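Local coordinates for GPI-anchored protein LLG1 (Arabidopsis thaliana, PDB 6A5D) that probably acts as a GPI-anchored co-receptor that joins a receptor kinase in perceiving RALF peptides at the plant cell surface, at residues G86-P89 / P90-A94. Sequence-based numbering, arbitrary orientation.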
loop_
_atom_site.group_PDB
_atom_site.type_symbol
_atom_site.label_atom_id
_atom_site.label_comp_id
_atom_site.label_asym_id
_atom_site.label_seq_id
_atom_site.Cartn_x
_atom_site.Cartn_y
_atom_site.Cartn_z
ATOM N N GLY A 86 -9.621 -3.653 4.673
ATOM C CA GLY A 86 -8.889 -4.721 5.325
ATOM C C GLY A 86 -8.880 -4.640 6.836
ATOM O O GLY A 86 -8.369 -5.543 7.511
ATOM N N LYS A 87 -9.438 -3.556 7.374
ATOM C CA LYS A 87 -9.434 -3.295 8.814
ATOM C C LYS A 87 -8.016 -3.279 9.378
ATOM O O LYS A 87 -7.724 -3.889 10.403
ATOM C CB LYS A 87 -10.350 -4.244 9.586
ATOM C CG LYS A 87 -11.790 -4.137 9.147
ATOM C CD LYS A 87 -12.105 -5.215 8.124
ATOM C CE LYS A 87 -13.598 -5.510 8.057
ATOM N NZ LYS A 87 -13.839 -6.938 7.695
ATOM N N TYR A 88 -7.114 -2.563 8.674
ATOM C CA TYR A 88 -5.713 -2.540 9.081
ATOM C C TYR A 88 -5.395 -1.260 9.838
ATOM O O TYR A 88 -5.918 -0.193 9.502
ATOM C CB TYR A 88 -4.809 -2.590 7.848
ATOM C CG TYR A 88 -4.906 -3.875 7.065
ATOM C CD1 TYR A 88 -4.544 -5.084 7.636
ATOM C CD2 TYR A 88 -5.350 -3.874 5.740
ATOM C CE1 TYR A 88 -4.645 -6.274 6.916
ATOM C CE2 TYR A 88 -5.450 -5.055 5.016
ATOM C CZ TYR A 88 -5.093 -6.244 5.610
ATOM O OH TYR A 88 -5.172 -7.422 4.907
ATOM N N PRO A 89 -4.530 -1.344 10.843
ATOM C CA PRO A 89 -4.066 -0.137 11.521
ATOM C C PRO A 89 -3.367 0.786 10.540
ATOM O O PRO A 89 -2.628 0.324 9.657
ATOM C CB PRO A 89 -3.061 -0.681 12.550
ATOM C CG PRO A 89 -3.482 -2.105 12.773
ATOM C CD PRO A 89 -4.016 -2.584 11.451
ATOM N N PRO A 90 -3.563 2.096 10.665
ATOM C CA PRO A 90 -2.854 3.028 9.780
ATOM C C PRO A 90 -1.353 2.912 9.996
ATOM O O PRO A 90 -0.876 2.808 11.125
ATOM C CB PRO A 90 -3.378 4.404 10.213
ATOM C CG PRO A 90 -3.840 4.199 11.639
ATOM C CD PRO A 90 -4.385 2.790 11.673
ATOM N N GLY A 91 -0.611 2.916 8.891
ATOM C CA GLY A 91 0.823 2.767 8.925
ATOM C C GLY A 91 1.336 1.342 9.035
ATOM O O GLY A 91 2.560 1.145 9.026
ATOM N N LEU A 92 0.498 0.393 9.114
ATOM C CA LEU A 92 0.927 -1.002 9.250
ATOM C C LEU A 92 1.908 -1.392 8.143
ATOM O O LEU A 92 3.023 -1.845 8.412
ATOM C CB LEU A 92 -0.283 -1.939 9.235
ATOM C CG LEU A 92 0.020 -3.438 9.299
ATOM C CD1 LEU A 92 0.709 -3.790 10.608
ATOM C CD2 LEU A 92 -1.252 -4.252 9.122
ATOM N N PHE A 93 1.466 -1.214 6.872
ATOM C CA PHE A 93 2.287 -1.660 5.751
ATOM C C PHE A 93 3.554 -0.840 5.628
ATOM O O PHE A 93 4.632 -1.389 5.375
ATOM C CB PHE A 93 1.468 -1.638 4.459
ATOM C CG PHE A 93 0.304 -2.553 4.518
ATOM C CD1 PHE A 93 0.483 -3.913 4.359
ATOM C CD2 PHE A 93 -0.951 -2.082 4.833
ATOM C CE1 PHE A 93 -0.588 -4.788 4.468
ATOM C CE2 PHE A 93 -2.031 -2.943 4.944
ATOM C CZ PHE A 93 -1.851 -4.302 4.776
ATOM N N ALA A 94 3.453 0.476 5.822
ATOM C CA ALA A 94 4.649 1.305 5.843
ATOM C C ALA A 94 5.641 0.809 6.892
ATOM O O ALA A 94 6.839 0.658 6.612
ATOM C CB ALA A 94 4.254 2.753 6.124
#
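Pro89 and Leu92 bracket a type II beta turn that carries the chain into a new helix, and the side chains in and beside it pack on one another. Leu92 N donates to Pro89 O at 3.2 Å, the hydrogen bond of the turn. Gly91, at the N-cap position, takes a positive phi of 82° at which a CB would press against the preceding carbonyl oxygen. With its CG anti to the backbone N (chi1 177°), Leu92 lies alongside Pro89, and its CD2 comes 4.0 Å from Pro89 CD and 3.7 Å from Tyr88 CD1. Phe93 directs its edge at one face of Tyr88 in a T-shaped stack, planes at 82° and CE2 3.5 Å from Tyr88 CD2; Gly86 O sits over the opposite face. Replacing Tyr88 by an alanine would probably leave the Phe93 edge without its aromatic face and Cys42 O without the phenol that bonds it. That hydrogen bond, from Tyr88 OH, ties the residue just ahead of the turn to the loop after helix 36-39. The aromatic pair, one ring from the loop and one from helix 92-99, lies against Ile38 of helix 36-39 and Ile82 of helix 74-86.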